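Local coordinates for protein putative peptidase (Parabacteroides merdae, PDB 4L8K) that is probably a serine peptidase of family S41, related to the C-terminal processing and tricorn-type proteases, that would hydrolyse peptide bonds, at residues A[267-270]-A[276-279]; A[114-119]-A[309-314]; A[171-176]-A[233-238]. All coordinates share one frame; numbering follows the deposited sequence. Where two conformers were deposited one is given.

Followed from the N terminus, the chain first passes 114-119, the end of strand 110-115 and the turn after it, and contact 2 is completed only near the C terminus, where helix 301-311 ends. The long loop so closed holds the other two contacts. Contact 3 joins the approach to strand 177-182, after helix 162-169, with the approach to strand 238-242 of the mixed sheet, after helix 224-232, and closes before contact 1 opens. Contact 1 closes a short loop of five residues between Val270 and Gln276, just where strand 270-271 begins, joining its two sides. It touches contact 3 through Thr278 and Arg233 and lies across the chain's centre from contact 2.

Contact 1 of 3, residues A[267-270]-A[276-279]; sequences ACPV and QHTE
With chi1 of Thr278 at 63°, OG1 stands between the backbone N and the carbonyl carbon, which turns the hydroxyl to Val270 O; CG1 of Val270, anti to its own N (chi1 166°), reaches toward that same hydroxyl. Val270 O is thus gripped twice by one residue. Thr278 N donates to Val270 O at 3.2 Å, almost in line with the carbonyl bond, while OG1 donates to it from well above the carbonyl plane. Threonine suits the place, since its hydroxyl donates while CG2 packs against Arg233. A valine here would probably leave Val270 O with the backbone N-H but without the second donor from Thr278. The imidazole of His277 approaches Pro269 obliquely, CE1 lying 3.5 Å from Pro269 CB, and Phe28 meets the same ring. Pro269 suits the place by offering an apolar ring carbon, CB, to the imidazole. Two waters fill in the polar links. One donates to Val270 O and lies 2.8 Å from His277 ND1. The other accepts from Val270 N at 2.6 Å and donates to Glu279 OE1 at 3.0 Å. The chemistry implies a polar closure of the short loop that leaves strand 270-271: one carbonyl gathers two protein donors and a water, and buried Glu279 is held through OE1 by the other water and through OE2 by Ser266 OG.

Contact 2 of 3, residues A[114-119]-A[309-314]; sequences RLADDQ and LLLAKG
The apolar touch between 114-119, the end of strand 110-115 with the turn after it, and the end of helix 301-311 rests on Leu311, whose two methyl groups divide the work. CD1 meets Ala116 CB at 4.1 Å, a loose van der Waals approach. CD2 lies against the amide end of Gln119, 3.6 Å from NE2 and 3.7 Å from CD, and also approaches CB of that residue. The two side chains cross at about a right angle. Leucine is apt here because its forked end serves both partners at once, and the helix continues the patch with Ile307 against Ala116, while Ile120, the first residue of strand 120-125, also packs on Leu311.

The turn is held by its own hydrogen bonds, and the Gln119 backbone also bonds Lys148. Ala116 to Gln119 form a type I' turn, closed by Gln119 N donating to Ala116 O at 3.1 Å. With CG beside the backbone N (chi1 -65°) and the chain extended beyond it, Gln119 NE2 reaches Ala116 O at 3.0 Å, with an N-H...O angle of 165°. The two donors arrive from opposite faces of the carbonyl plane, and the acceptor lies in the plane of the amide. Glutamine is long enough to donate here while offering its carbons to the leucine.

The charged interaction is a salt bridge from the strand end to the turn, Arg114 NE to Asp118 OD1 at 2.9 Å. The carboxylate oxygen lies in the guanidinium plane, but is itself met from above the carboxylate plane. NH1 of Arg114 is bonded to His143 O.

Chemically, then, the NE2 bond to Ala116 O would hold the Gln119 amide against Leu311, and the helix end adds a small van der Waals contact, methyl on methyl at Ala116 and methyl on amide at Gln119.

Contact 3 of 3, residues A[171-176]-A[233-238]; sequences RFLEER and RLLPQV
The backbones come nearest at Leu173 and Leu235, whose CA atoms are 7.2 Å apart, and a type I turn from Leu235 to Val238, closed by Val238 N bonding Leu235 O, presents Leu235 and Gln237 to the other segment. Gln237 makes the polar link. Its chain bends at chi2 (-86°), bringing NE2 to Phe172 O at 2.9 Å, a nearly straight bond with an N-H...O angle of 166°, made in the carbonyl plane on a lone pair. NE2 also bonds Trp209 O, and a water donates both to Phe172 O and to Gln237 OE1, so that both ends of the amide are engaged and its rotation is fixed. Glutamine suits this place because one side chain both donates and accepts. NE2 also lies at the edge of the Phe172 ring, near its plane. Beside this, Leu235 packs by both branches: CD1 comes to 3.5 Å from Phe172 CB, and CD2 to 3.8 Å from Leu173 CD1, the two leucines crossing at about a right angle. The Phe172 side chain also packs on Val213 of the central sheet. Connections of this kind, following helices 162-169 and 224-232 and leading in the second case into parallel strand 238-242, belong to the alpha/beta layers of the ClpP/crotonase-type fold, to which the S41 peptidase family belongs.

Contact 1 of 3, residues A[267-270]-A[276-279]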
ATOM      1  N   ALA A 267      -9.033  -2.043   9.881  1.00 34.43           N
ATOM      2  CA  ALA A 267      -9.571  -1.783  11.214  1.00 36.90           C
ATOM      3  C   ALA A 267      -9.673  -0.319  11.544  1.00 46.10           C
ATOM      4  O   ALA A 267     -10.569   0.072  12.313  1.00 49.02           O
ATOM      5  CB  ALA A 267      -8.701  -2.454  12.272  1.00 37.54           C
ATOM      6  N   CYS A 268      -8.740   0.496  11.028  1.00 43.03           N
ATOM      7  CA  CYS A 268      -8.693   1.910  11.392  0.50 42.99           C
ATOM      8  C   CYS A 268      -8.479   2.830  10.185  1.00 45.02           C
ATOM      9  O   CYS A 268      -7.547   2.599   9.417  1.00 44.17           O
ATOM     10  CB  CYS A 268      -7.598   2.153  12.431  0.50 43.05           C
ATOM     11  SG  CYS A 268      -7.464   0.885  13.718  0.50 47.23           S
ATOM     12  N   PRO A 269      -9.232   3.955  10.066  1.00 38.67           N
ATOM     13  CA  PRO A 269      -8.897   4.927   9.013  1.00 36.83           C
ATOM     14  C   PRO A 269      -7.540   5.613   9.322  1.00 34.49           C
ATOM     15  O   PRO A 269      -7.285   6.027  10.458  1.00 32.75           O
ATOM     16  CB  PRO A 269     -10.040   5.955   9.075  1.00 39.87           C
ATOM     17  CG  PRO A 269     -11.055   5.383   9.983  1.00 46.40           C
ATOM     18  CD  PRO A 269     -10.356   4.436  10.891  1.00 41.93           C
ATOM     19  N   VAL A 270      -6.662   5.682   8.320  1.00 28.79           N
ATOM     20  CA  VAL A 270      -5.380   6.377   8.396  1.00 27.32           C
ATOM     21  C   VAL A 270      -5.561   7.656   7.581  1.00 31.85           C
ATOM     22  O   VAL A 270      -6.049   7.600   6.443  1.00 32.03           O
ATOM     23  CB  VAL A 270      -4.168   5.520   7.936  1.00 29.10           C
ATOM     24  CG1 VAL A 270      -2.925   6.379   7.706  1.00 28.29           C
ATOM     25  CG2 VAL A 270      -3.866   4.411   8.939  1.00 28.50           C
ATOM     26  N   GLN A 276      -7.045  13.836   5.408  1.00 29.49           N
ATOM     27  CA  GLN A 276      -7.721  13.150   4.299  1.00 28.85           C
ATOM     28  C   GLN A 276      -7.388  11.658   4.327  1.00 30.64           C
ATOM     29  O   GLN A 276      -6.254  11.275   4.629  1.00 27.43           O
ATOM     30  CB  GLN A 276      -7.362  13.774   2.933  1.00 29.35           C
ATOM     31  CG  GLN A 276      -7.604  15.300   2.845  1.00 36.21           C
ATOM     32  CD  GLN A 276      -9.025  15.780   3.178  1.00 48.06           C
ATOM     33  OE1 GLN A 276     -10.052  15.152   2.892  1.00 44.89           O
ATOM     34  NE2 GLN A 276      -9.089  16.848   3.928  1.00 37.40           N
ATOM     35  N   HIS A 277      -8.397  10.819   4.016  1.00 29.20           N
ATOM     36  CA  HIS A 277      -8.284   9.360   4.006  1.00 28.10           C
ATOM     37  C   HIS A 277      -7.323   8.864   2.923  1.00 29.41           C
ATOM     38  O   HIS A 277      -7.396   9.315   1.784  1.00 27.77           O
ATOM     39  CB  HIS A 277      -9.671   8.731   3.816  1.00 29.48           C
ATOM     40  CG  HIS A 277     -10.539   8.872   5.014  1.00 33.56           C
ATOM     41  ND1 HIS A 277     -10.669   7.848   5.923  1.00 35.37           N
ATOM     42  CD2 HIS A 277     -11.256   9.934   5.442  1.00 35.73           C
ATOM     43  CE1 HIS A 277     -11.464   8.314   6.866  1.00 35.34           C
ATOM     44  NE2 HIS A 277     -11.836   9.567   6.624  1.00 35.92           N
ATOM     45  N   THR A 278      -6.412   7.943   3.295  1.00 25.68           N
ATOM     46  CA  THR A 278      -5.421   7.327   2.377  1.00 23.26           C
ATOM     47  C   THR A 278      -5.821   5.870   2.037  1.00 26.58           C
ATOM     48  O   THR A 278      -5.141   5.205   1.251  1.00 25.10           O
ATOM     49  CB  THR A 278      -4.005   7.359   3.022  1.00 25.03           C
ATOM     50  OG1 THR A 278      -4.017   6.571   4.217  1.00 26.09           O
ATOM     51  CG2 THR A 278      -3.518   8.784   3.329  1.00 18.32           C
ATOM     52  N   GLU A 279      -6.932   5.383   2.641  1.00 24.39           N
ATOM     53  CA  GLU A 279      -7.440   4.019   2.490  1.00 23.60           C
ATOM     54  C   GLU A 279      -7.659   3.607   1.041  1.00 24.66           C
ATOM     55  O   GLU A 279      -7.426   2.462   0.693  1.00 23.29           O
ATOM     56  CB  GLU A 279      -8.776   3.862   3.257  1.00 25.30           C
ATOM     57  CG  GLU A 279      -9.392   2.465   3.168  1.00 23.90           C
ATOM     58  CD  GLU A 279      -8.648   1.333   3.868  1.00 42.83           C
ATOM     59  OE1 GLU A 279      -7.805   1.611   4.757  1.00 28.10           O
ATOM     60  OE2 GLU A 279      -8.934   0.157   3.535  1.00 40.42           O
TER
HETATM   61  O   HOH W   1      -7.116   4.019   6.352  1.00 35.23           O
HETATM   62  O   HOH W   2      -8.372   6.257   5.497  1.00 20.04           O

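Contact 2 of 3, residues A[114-119]-A[309-314]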
ATOM      1  N   ARG A 114      23.623   0.457  -9.001  1.00 21.16           N
ATOM      2  CA  ARG A 114      23.818   1.782  -9.594  1.00 21.02           C
ATOM      3  C   ARG A 114      23.459   1.724 -11.087  1.00 23.76           C
ATOM      4  O   ARG A 114      23.861   0.794 -11.800  1.00 23.38           O
ATOM      5  CB  ARG A 114      25.254   2.302  -9.402  1.00 17.71           C
ATOM      6  CG  ARG A 114      25.560   2.634  -7.964  1.00 15.88           C
ATOM      7  CD  ARG A 114      26.886   3.352  -7.790  1.00 20.01           C
ATOM      8  NE  ARG A 114      28.010   2.658  -8.420  1.00 23.08           N
ATOM      9  CZ  ARG A 114      29.141   2.338  -7.794  1.00 38.15           C
ATOM     10  NH1 ARG A 114      29.293   2.606  -6.502  1.00 26.15           N
ATOM     11  NH2 ARG A 114      30.129   1.764  -8.458  1.00 23.38           N
ATOM     12  N   LEU A 115      22.708   2.726 -11.543  1.00 17.87           N
ATOM     13  CA  LEU A 115      22.321   2.867 -12.941  1.00 17.63           C
ATOM     14  C   LEU A 115      22.864   4.197 -13.520  1.00 23.92           C
ATOM     15  O   LEU A 115      23.348   5.049 -12.768  1.00 24.08           O
ATOM     16  CB  LEU A 115      20.767   2.819 -13.068  1.00 16.87           C
ATOM     17  CG  LEU A 115      20.005   1.611 -12.468  1.00 17.74           C
ATOM     18  CD1 LEU A 115      18.499   1.815 -12.630  1.00 17.13           C
ATOM     19  CD2 LEU A 115      20.458   0.297 -13.120  1.00 12.92           C
ATOM     20  N   ALA A 116      22.746   4.369 -14.858  1.00 20.62           N
ATOM     21  CA  ALA A 116      23.092   5.562 -15.623  1.00 19.43           C
ATOM     22  C   ALA A 116      24.528   6.084 -15.310  1.00 26.66           C
ATOM     23  O   ALA A 116      24.711   7.183 -14.743  1.00 27.71           O
ATOM     24  CB  ALA A 116      22.054   6.649 -15.356  1.00 19.68           C
ATOM     25  N   ASP A 117      25.537   5.297 -15.700  1.00 22.59           N
ATOM     26  CA  ASP A 117      26.970   5.590 -15.515  1.00 24.05           C
ATOM     27  C   ASP A 117      27.276   5.950 -14.040  1.00 26.70           C
ATOM     28  O   ASP A 117      27.986   6.918 -13.740  1.00 26.86           O
ATOM     29  CB  ASP A 117      27.468   6.680 -16.503  1.00 27.61           C
ATOM     30  CG  ASP A 117      28.987   6.775 -16.700  1.00 50.61           C
ATOM     31  OD1 ASP A 117      29.694   5.764 -16.458  1.00 52.75           O
ATOM     32  OD2 ASP A 117      29.464   7.849 -17.124  1.00 62.97           O
ATOM     33  N   ASP A 118      26.694   5.147 -13.120  1.00 23.56           N
ATOM     34  CA  ASP A 118      26.852   5.204 -11.663  1.00 22.75           C
ATOM     35  C   ASP A 118      26.351   6.523 -11.026  1.00 25.58           C
ATOM     36  O   ASP A 118      26.703   6.810  -9.879  1.00 23.37           O
ATOM     37  CB  ASP A 118      28.334   4.958 -11.288  1.00 24.90           C
ATOM     38  CG  ASP A 118      28.843   3.601 -11.744  1.00 28.37           C
ATOM     39  OD1 ASP A 118      28.247   2.576 -11.339  1.00 30.90           O
ATOM     40  OD2 ASP A 118      29.817   3.564 -12.529  1.00 25.38           O
ATOM     41  N   GLN A 119      25.477   7.282 -11.728  1.00 23.81           N
ATOM     42  CA  GLN A 119      24.927   8.550 -11.221  1.00 22.97           C
ATOM     43  C   GLN A 119      23.683   8.344 -10.400  1.00 25.21           C
ATOM     44  O   GLN A 119      23.328   9.240  -9.620  1.00 21.45           O
ATOM     45  CB  GLN A 119      24.578   9.518 -12.369  1.00 24.47           C
ATOM     46  CG  GLN A 119      25.784  10.008 -13.202  1.00 33.04           C
ATOM     47  CD  GLN A 119      25.363  10.801 -14.429  1.00 36.29           C
ATOM     48  OE1 GLN A 119      25.438  12.041 -14.471  1.00 33.03           O
ATOM     49  NE2 GLN A 119      24.859  10.109 -15.435  1.00 19.94           N
ATOM     50  N   LEU A 309      14.274  12.332 -14.850  1.00 24.20           N
ATOM     51  CA  LEU A 309      14.004  13.378 -13.863  1.00 25.41           C
ATOM     52  C   LEU A 309      15.206  13.648 -12.946  1.00 29.66           C
ATOM     53  O   LEU A 309      15.561  14.799 -12.765  1.00 30.36           O
ATOM     54  CB  LEU A 309      12.769  13.028 -13.039  1.00 25.16           C
ATOM     55  CG  LEU A 309      12.233  14.116 -12.126  1.00 31.48           C
ATOM     56  CD1 LEU A 309      11.966  15.443 -12.901  1.00 31.83           C
ATOM     57  CD2 LEU A 309      10.966  13.634 -11.456  1.00 34.84           C
ATOM     58  N   LEU A 310      15.831  12.598 -12.398  1.00 26.87           N
ATOM     59  CA  LEU A 310      16.995  12.720 -11.520  1.00 26.73           C
ATOM     60  C   LEU A 310      18.246  13.262 -12.238  1.00 32.01           C
ATOM     61  O   LEU A 310      19.087  13.892 -11.598  1.00 31.42           O
ATOM     62  CB  LEU A 310      17.336  11.372 -10.879  1.00 26.08           C
ATOM     63  CG  LEU A 310      16.376  10.828  -9.817  1.00 28.65           C
ATOM     64  CD1 LEU A 310      16.755   9.417  -9.429  1.00 26.52           C
ATOM     65  CD2 LEU A 310      16.340  11.721  -8.577  1.00 28.38           C
ATOM     66  N   LEU A 311      18.384  12.985 -13.546  1.00 30.97           N
ATOM     67  CA  LEU A 311      19.516  13.444 -14.358  1.00 30.86           C
ATOM     68  C   LEU A 311      19.288  14.854 -14.890  1.00 40.74           C
ATOM     69  O   LEU A 311      20.248  15.488 -15.339  1.00 42.22           O
ATOM     70  CB  LEU A 311      19.812  12.493 -15.527  1.00 29.55           C
ATOM     71  CG  LEU A 311      20.409  11.129 -15.160  1.00 32.38           C
ATOM     72  CD1 LEU A 311      20.675  10.325 -16.417  1.00 31.79           C
ATOM     73  CD2 LEU A 311      21.679  11.251 -14.267  1.00 30.58           C
ATOM     74  N   ALA A 312      18.026  15.341 -14.862  1.00 40.51           N
ATOM     75  CA  ALA A 312      17.683  16.676 -15.340  1.00 43.50           C
ATOM     76  C   ALA A 312      18.471  17.688 -14.520  1.00 54.46           C
ATOM     77  O   ALA A 312      18.339  17.754 -13.295  1.00 53.90           O
ATOM     78  CB  ALA A 312      16.183  16.906 -15.262  1.00 44.17           C
ATOM     79  N   LYS A 313      19.458  18.310 -15.194  1.00 56.61           N
ATOM     80  CA  LYS A 313      20.425  19.215 -14.569  1.00 58.50           C
ATOM     81  C   LYS A 313      19.844  20.592 -14.225  1.00 64.83           C
ATOM     82  O   LYS A 313      19.166  21.220 -15.049  1.00 65.96           O
ATOM     83  CB  LYS A 313      21.708  19.364 -15.422  1.00 61.85           C
ATOM     84  CG  LYS A 313      21.511  19.783 -16.883  1.00 74.24           C
ATOM     85  CD  LYS A 313      22.740  19.454 -17.735  1.00 84.48           C
ATOM     86  CE  LYS A 313      22.766  18.021 -18.230  1.00 90.04           C
ATOM     87  NZ  LYS A 313      24.019  17.714 -18.962  1.00 95.35           N
ATOM     88  N   GLY A 314      20.133  21.021 -12.994  1.00 61.06           N
ATOM     89  CA  GLY A 314      19.752  22.314 -12.436  1.00 61.01           C
ATOM     90  C   GLY A 314      20.962  23.221 -12.362  1.00 65.24           C
ATOM     91  O   GLY A 314      21.762  23.252 -13.306  1.00 64.51           O
TER

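Contact 3 of 3, residues A[171-176]-A[233-238]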
ATOM      1  N   ARG A 171      15.270   7.402   7.567  1.00 24.09           N
ATOM      2  CA  ARG A 171      16.537   7.703   6.901  1.00 23.73           C
ATOM      3  C   ARG A 171      16.427   8.884   5.934  1.00 29.98           C
ATOM      4  O   ARG A 171      17.442   9.358   5.446  1.00 32.85           O
ATOM      5  CB  ARG A 171      17.059   6.478   6.131  1.00 22.95           C
ATOM      6  CG  ARG A 171      17.355   5.255   7.002  1.00 30.80           C
ATOM      7  CD  ARG A 171      18.403   5.564   8.060  1.00 32.20           C
ATOM      8  NE  ARG A 171      18.869   4.358   8.738  1.00 24.39           N
ATOM      9  CZ  ARG A 171      20.018   3.749   8.476  1.00 32.35           C
ATOM     10  NH1 ARG A 171      20.852   4.253   7.583  1.00 17.17           N
ATOM     11  NH2 ARG A 171      20.356   2.647   9.131  1.00 30.11           N
ATOM     12  N   PHE A 172      15.220   9.391   5.679  1.00 24.97           N
ATOM     13  CA  PHE A 172      15.020  10.471   4.718  1.00 22.84           C
ATOM     14  C   PHE A 172      14.534  11.766   5.398  1.00 29.28           C
ATOM     15  O   PHE A 172      14.287  12.769   4.727  1.00 29.11           O
ATOM     16  CB  PHE A 172      14.032   9.998   3.639  1.00 22.62           C
ATOM     17  CG  PHE A 172      14.532   8.796   2.875  1.00 21.38           C
ATOM     18  CD1 PHE A 172      15.314   8.955   1.733  1.00 22.79           C
ATOM     19  CD2 PHE A 172      14.236   7.508   3.300  1.00 21.52           C
ATOM     20  CE1 PHE A 172      15.817   7.846   1.048  1.00 23.20           C
ATOM     21  CE2 PHE A 172      14.728   6.397   2.605  1.00 24.85           C
ATOM     22  CZ  PHE A 172      15.507   6.577   1.470  1.00 23.03           C
ATOM     23  N   LEU A 173      14.472  11.761   6.728  1.00 27.50           N
ATOM     24  CA  LEU A 173      14.019  12.890   7.539  1.00 26.94           C
ATOM     25  C   LEU A 173      15.160  13.793   7.948  1.00 30.16           C
ATOM     26  O   LEU A 173      16.263  13.323   8.215  1.00 28.58           O
ATOM     27  CB  LEU A 173      13.309  12.356   8.795  1.00 27.22           C
ATOM     28  CG  LEU A 173      11.781  12.245   8.747  1.00 31.82           C
ATOM     29  CD1 LEU A 173      11.316  11.269   7.674  1.00 32.32           C
ATOM     30  CD2 LEU A 173      11.256  11.784  10.060  1.00 29.86           C
ATOM     31  N   GLU A 174      14.878  15.103   8.012  1.00 29.85           N
ATOM     32  CA  GLU A 174      15.804  16.150   8.453  1.00 29.97           C
ATOM     33  C   GLU A 174      15.522  16.473   9.914  1.00 34.81           C
ATOM     34  O   GLU A 174      16.420  16.826  10.686  1.00 36.92           O
ATOM     35  CB  GLU A 174      15.631  17.410   7.581  1.00 31.64           C
ATOM     36  N   GLU A 175      14.251  16.338  10.297  1.00 29.06           N
ATOM     37  CA  GLU A 175      13.750  16.648  11.632  1.00 28.72           C
ATOM     38  C   GLU A 175      12.512  15.832  11.917  1.00 30.82           C
ATOM     39  O   GLU A 175      11.918  15.280  10.985  1.00 31.03           O
ATOM     40  CB  GLU A 175      13.420  18.163  11.726  1.00 30.99           C
ATOM     41  CG  GLU A 175      12.343  18.607  10.744  1.00 46.52           C
ATOM     42  CD  GLU A 175      11.932  20.064  10.711  1.00 81.21           C
ATOM     43  OE1 GLU A 175      12.542  20.889  11.431  1.00 83.78           O
ATOM     44  OE2 GLU A 175      10.998  20.381   9.940  1.00 84.74           O
ATOM     45  N   ARG A 176      12.099  15.784  13.192  1.00 27.24           N
ATOM     46  CA  ARG A 176      10.871  15.129  13.644  1.00 26.93           C
ATOM     47  C   ARG A 176       9.688  15.777  12.908  1.00 31.39           C
ATOM     48  O   ARG A 176       9.672  16.993  12.729  1.00 31.89           O
ATOM     49  CB  ARG A 176      10.738  15.244  15.185  1.00 28.08           C
ATOM     50  CG  ARG A 176       9.477  14.576  15.781  1.00 36.89           C
ATOM     51  CD  ARG A 176       9.607  14.495  17.286  1.00 37.15           C
ATOM     52  NE  ARG A 176       8.361  14.150  17.978  1.00 34.70           N
ATOM     53  CZ  ARG A 176       7.953  12.907  18.233  1.00 51.08           C
ATOM     54  NH1 ARG A 176       8.660  11.863  17.804  1.00 41.76           N
ATOM     55  NH2 ARG A 176       6.817  12.697  18.882  1.00 35.88           N
ATOM     56  N   ARG A 233       6.064  11.008   0.700  1.00 16.12           N
ATOM     57  CA  ARG A 233       5.588  12.143  -0.098  1.00 17.13           C
ATOM     58  C   ARG A 233       5.514  13.451   0.693  1.00 24.46           C
ATOM     59  O   ARG A 233       5.242  14.498   0.087  1.00 25.84           O
ATOM     60  CB  ARG A 233       4.235  11.853  -0.792  1.00 21.57           C
ATOM     61  CG  ARG A 233       3.112  11.325   0.086  1.00 28.46           C
ATOM     62  CD  ARG A 233       2.412  12.392   0.883  1.00 30.45           C
ATOM     63  NE  ARG A 233       1.182  11.859   1.469  1.00 32.39           N
ATOM     64  CZ  ARG A 233      -0.002  11.956   0.890  1.00 34.90           C
ATOM     65  NH1 ARG A 233      -0.128  12.581  -0.271  1.00 21.48           N
ATOM     66  NH2 ARG A 233      -1.075  11.441   1.473  1.00 33.70           N
ATOM     67  N   LEU A 234       5.750  13.422   2.027  1.00 21.08           N
ATOM     68  CA  LEU A 234       5.773  14.647   2.839  1.00 20.87           C
ATOM     69  C   LEU A 234       7.139  15.300   2.802  1.00 25.59           C
ATOM     70  O   LEU A 234       7.291  16.420   3.267  1.00 28.60           O
ATOM     71  CB  LEU A 234       5.439  14.334   4.325  1.00 21.38           C
ATOM     72  CG  LEU A 234       4.119  13.622   4.656  1.00 24.79           C
ATOM     73  CD1 LEU A 234       4.080  13.266   6.124  1.00 24.43           C
ATOM     74  CD2 LEU A 234       2.920  14.485   4.289  1.00 25.05           C
ATOM     75  N   LEU A 235       8.146  14.593   2.285  1.00 21.50           N
ATOM     76  CA  LEU A 235       9.530  15.031   2.317  1.00 21.64           C
ATOM     77  C   LEU A 235       9.920  15.839   1.077  1.00 24.97           C
ATOM     78  O   LEU A 235       9.541  15.497  -0.052  1.00 24.56           O
ATOM     79  CB  LEU A 235      10.437  13.818   2.536  1.00 21.87           C
ATOM     80  CG  LEU A 235      10.044  12.938   3.768  1.00 25.86           C
ATOM     81  CD1 LEU A 235      10.929  11.703   3.875  1.00 24.21           C
ATOM     82  CD2 LEU A 235      10.078  13.748   5.083  1.00 27.43           C
ATOM     83  N   PRO A 236      10.639  16.970   1.308  1.00 20.86           N
ATOM     84  CA  PRO A 236      10.967  17.889   0.194  1.00 20.10           C
ATOM     85  C   PRO A 236      11.821  17.281  -0.934  1.00 23.98           C
ATOM     86  O   PRO A 236      11.678  17.714  -2.081  1.00 23.83           O
ATOM     87  CB  PRO A 236      11.727  19.042   0.888  1.00 22.06           C
ATOM     88  CG  PRO A 236      12.207  18.484   2.207  1.00 25.63           C
ATOM     89  CD  PRO A 236      11.115  17.499   2.606  1.00 21.53           C
ATOM     90  N   GLN A 237      12.703  16.306  -0.634  1.00 18.61           N
ATOM     91  CA  GLN A 237      13.556  15.712  -1.666  1.00 18.59           C
ATOM     92  C   GLN A 237      12.860  14.560  -2.396  1.00 22.48           C
ATOM     93  O   GLN A 237      13.429  14.039  -3.359  1.00 22.82           O
ATOM     94  CB  GLN A 237      14.906  15.234  -1.082  1.00 19.84           C
ATOM     95  CG  GLN A 237      14.849  13.905  -0.305  1.00 25.85           C
ATOM     96  CD  GLN A 237      14.481  14.029   1.149  1.00 29.28           C
ATOM     97  OE1 GLN A 237      13.671  14.879   1.568  1.00 22.31           O
ATOM     98  NE2 GLN A 237      15.072  13.154   1.948  1.00 20.83           N
ATOM     99  N   VAL A 238      11.638  14.196  -1.987  1.00 18.36           N
ATOM    100  CA  VAL A 238      10.958  13.028  -2.554  1.00 18.32           C
ATOM    101  C   VAL A 238       9.899  13.387  -3.612  1.00 24.49           C
ATOM    102  O   VAL A 238       9.044  14.248  -3.387  1.00 26.43           O
ATOM    103  CB  VAL A 238      10.319  12.129  -1.437  1.00 20.66           C
ATOM    104  CG1 VAL A 238       9.510  10.972  -2.026  1.00 20.21           C
ATOM    105  CG2 VAL A 238      11.364  11.606  -0.451  1.00 19.44           C
TER
HETATM  106  O   HOH W   3      13.952  15.409   4.397  1.00 33.85           O